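Local atomic coordinates of spike protein P1 (Pseudoalteromonas phage pm2, PDB entry 2VVD), a protein that forms the receptor-binding spike at the fivefold vertices of the virion, this piece being its C-terminal receptor-binding domain. Residues 40-45 with 122-127. Residues are numbered along the deposited sequence; the frame is centred on the assembly and turned at random.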
ATOM      1  N   ASP A  40       4.951   2.121  11.037  1.00 20.13           N
ATOM      2  CA  ASP A  40       6.339   1.713  11.295  1.00 20.53           C
ATOM      3  C   ASP A  40       6.415   0.236  11.665  1.00 20.60           C
ATOM      4  O   ASP A  40       5.538  -0.292  12.353  1.00 20.61           O
ATOM      5  CB  ASP A  40       6.951   2.556  12.426  1.00 20.54           C
ATOM      6  CG  ASP A  40       7.149   4.012  12.032  1.00 21.07           C
ATOM      7  OD1 ASP A  40       7.203   4.299  10.819  1.00 21.29           O
ATOM      8  OD2 ASP A  40       7.242   4.869  12.935  1.00 21.26           O
ATOM      9  N   ILE A  41       7.463  -0.426  11.191  1.00 20.97           N
ATOM     10  CA  ILE A  41       7.773  -1.792  11.595  1.00 21.18           C
ATOM     11  C   ILE A  41       9.183  -1.836  12.190  1.00 21.50           C
ATOM     12  O   ILE A  41      10.168  -1.429  11.549  1.00 21.62           O
ATOM     13  CB  ILE A  41       7.629  -2.792  10.423  1.00 21.37           C
ATOM     14  CG1 ILE A  41       7.986  -4.216  10.878  1.00 21.80           C
ATOM     15  CG2 ILE A  41       8.469  -2.369   9.228  1.00 21.45           C
ATOM     16  CD1 ILE A  41       7.560  -5.296   9.902  1.00 21.29           C
ATOM     17  N   ASP A  42       9.259  -2.306  13.431  1.00 21.54           N
ATOM     18  CA  ASP A  42      10.518  -2.470  14.131  1.00 21.55           C
ATOM     19  C   ASP A  42      11.040  -3.876  13.863  1.00 21.72           C
ATOM     20  O   ASP A  42      10.546  -4.852  14.429  1.00 21.63           O
ATOM     21  CB  ASP A  42      10.316  -2.258  15.627  1.00 21.49           C
ATOM     22  CG  ASP A  42      11.620  -2.145  16.381  1.00 21.93           C
ATOM     23  OD1 ASP A  42      12.686  -2.432  15.795  1.00 23.85           O
ATOM     24  OD2 ASP A  42      11.581  -1.757  17.568  1.00 22.06           O
ATOM     25  N   VAL A  43      12.029  -3.976  12.982  1.00 21.78           N
ATOM     26  CA  VAL A  43      12.572  -5.270  12.595  1.00 22.01           C
ATOM     27  C   VAL A  43      13.530  -5.720  13.684  1.00 22.17           C
ATOM     28  O   VAL A  43      14.509  -5.025  13.953  1.00 22.41           O
ATOM     29  CB  VAL A  43      13.315  -5.201  11.234  1.00 22.00           C
ATOM     30  CG1 VAL A  43      14.044  -6.509  10.952  1.00 21.57           C
ATOM     31  CG2 VAL A  43      12.336  -4.865  10.114  1.00 21.12           C
ATOM     32  N   PRO A  44      13.250  -6.874  14.320  1.00 22.51           N
ATOM     33  CA  PRO A  44      14.102  -7.341  15.411  1.00 22.72           C
ATOM     34  C   PRO A  44      15.429  -7.896  14.895  1.00 22.97           C
ATOM     35  O   PRO A  44      15.503  -8.316  13.737  1.00 22.76           O
ATOM     36  CB  PRO A  44      13.271  -8.458  16.037  1.00 22.62           C
ATOM     37  CG  PRO A  44      12.490  -9.006  14.897  1.00 22.41           C
ATOM     38  CD  PRO A  44      12.142  -7.814  14.058  1.00 22.66           C
ATOM     39  N   PRO A  45      16.471  -7.906  15.747  1.00 23.40           N
ATOM     40  CA  PRO A  45      17.800  -8.377  15.347  1.00 23.75           C
ATOM     41  C   PRO A  45      17.807  -9.745  14.654  1.00 23.99           C
ATOM     42  O   PRO A  45      18.571  -9.948  13.713  1.00 23.90           O
ATOM     43  CB  PRO A  45      18.559  -8.448  16.675  1.00 23.81           C
ATOM     44  CG  PRO A  45      17.916  -7.424  17.520  1.00 23.58           C
ATOM     45  CD  PRO A  45      16.459  -7.460  17.151  1.00 23.64           C
ATOM     46  N   ALA A 122      17.906  -4.390  10.704  1.00 22.82           N
ATOM     47  CA  ALA A 122      17.316  -4.330  12.038  1.00 22.83           C
ATOM     48  C   ALA A 122      16.994  -2.889  12.418  1.00 22.68           C
ATOM     49  O   ALA A 122      17.705  -1.965  12.025  1.00 23.10           O
ATOM     50  CB  ALA A 122      18.268  -4.942  13.067  1.00 22.85           C
ATOM     51  N   GLY A 123      15.919  -2.706  13.178  1.00 22.56           N
ATOM     52  CA  GLY A 123      15.471  -1.379  13.582  1.00 22.33           C
ATOM     53  C   GLY A 123      14.217  -0.944  12.847  1.00 22.18           C
ATOM     54  O   GLY A 123      13.632  -1.717  12.081  1.00 21.98           O
ATOM     55  N   VAL A 124      13.823   0.309  13.079  1.00 21.82           N
ATOM     56  CA  VAL A 124      12.570   0.845  12.570  1.00 21.62           C
ATOM     57  C   VAL A 124      12.661   1.206  11.090  1.00 21.47           C
ATOM     58  O   VAL A 124      13.653   1.773  10.631  1.00 21.77           O
ATOM     59  CB  VAL A 124      12.145   2.107  13.347  1.00 21.88           C
ATOM     60  CG1 VAL A 124      10.864   2.704  12.749  1.00 21.50           C
ATOM     61  CG2 VAL A 124      11.959   1.785  14.839  1.00 21.51           C
ATOM     62  N   HIS A 125      11.619   0.854  10.349  1.00 21.12           N
ATOM     63  CA  HIS A 125      11.456   1.291   8.964  1.00 20.59           C
ATOM     64  C   HIS A 125      10.049   1.822   8.801  1.00 20.33           C
ATOM     65  O   HIS A 125       9.115   1.273   9.379  1.00 20.68           O
ATOM     66  CB  HIS A 125      11.690   0.124   8.015  1.00 20.43           C
ATOM     67  CG  HIS A 125      13.076  -0.430   8.086  1.00 20.12           C
ATOM     68  ND1 HIS A 125      14.103   0.032   7.291  1.00 19.46           N
ATOM     69  CD2 HIS A 125      13.610  -1.394   8.871  1.00 19.56           C
ATOM     70  CE1 HIS A 125      15.207  -0.634   7.577  1.00 19.66           C
ATOM     71  NE2 HIS A 125      14.934  -1.506   8.530  1.00 19.05           N
ATOM     72  N   ARG A 126       9.899   2.895   8.034  1.00 20.36           N
ATOM     73  CA  ARG A 126       8.585   3.478   7.781  1.00 20.31           C
ATOM     74  C   ARG A 126       8.031   2.980   6.453  1.00 20.16           C
ATOM     75  O   ARG A 126       8.743   2.961   5.457  1.00 20.05           O
ATOM     76  CB  ARG A 126       8.664   4.998   7.772  1.00 20.35           C
ATOM     77  CG  ARG A 126       7.306   5.678   7.674  1.00 19.88           C
ATOM     78  CD  ARG A 126       7.318   7.038   8.345  1.00 19.91           C
ATOM     79  NE  ARG A 126       7.446   6.919   9.799  1.00 20.12           N
ATOM     80  CZ  ARG A 126       7.491   7.947  10.641  1.00 19.38           C
ATOM     81  NH1 ARG A 126       7.442   9.191  10.196  1.00 19.18           N
ATOM     82  NH2 ARG A 126       7.601   7.722  11.944  1.00 19.85           N
ATOM     83  N   VAL A 127       6.757   2.590   6.458  1.00 20.05           N
ATOM     84  CA  VAL A 127       6.107   1.964   5.311  1.00 19.73           C
ATOM     85  C   VAL A 127       4.943   2.831   4.837  1.00 19.41           C
ATOM     86  O   VAL A 127       4.046   3.139   5.620  1.00 19.51           O
ATOM     87  CB  VAL A 127       5.559   0.558   5.681  1.00 19.96           C
ATOM     88  CG1 VAL A 127       4.959  -0.136   4.450  1.00 19.89           C
ATOM     89  CG2 VAL A 127       6.659  -0.311   6.311  1.00 19.74           C
TER
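Asp40 and Arg126 face each other as a non-hydrogen-bonded pair of two antiparallel strands, and a salt bridge joins their side chains. Asp40 CB packs on Val124 CG1 at 3.9 Å. With chi1 at -68°, CG lies beside the backbone N and the carboxylate reaches the edge of the guanidinium. Asp40 OD1 accepts a hydrogen bond from Arg126 NE at 2.8 Å, and Asp40 OD2 one from Arg126 NH2 at 3.0 Å. Both oxygens use syn lone pairs. The two flat groups are nearly coplanar, 10° apart, so the side-on pair of bonds should limit rotation of the carboxylate. A bend at chi3 of Arg126 brings NE back to OD1. Phe38 makes a cation-pi contact with Arg126.

Ile41 N to His125 O and His125 N to Ile41 O are both 3.0 Å. Val43 and Gly123 form the next such pair, with Gly123 N to Val43 O at 2.8 Å. On the other face from the salt bridge, Ile41 CG2 meets Val127 CG2 at 4.0 Å, and Val43 CG2 lies 3.9 Å from His125 CD2. The buried imidazole is fixed at both nitrogens, ND1 by Thr83 O and NE2 by Ser121 O.

Strand 39-43 is an outermost strand of a four-stranded antiparallel sheet, one of two in the domain, consistent with a jelly-roll fold. Strand 123-131 pairs with it and, on its other side, with strand 78-83, whose Phe80 and Ile82 touch Val127. Glu32 of helix 28-33 is a second acid for Arg126 NH1.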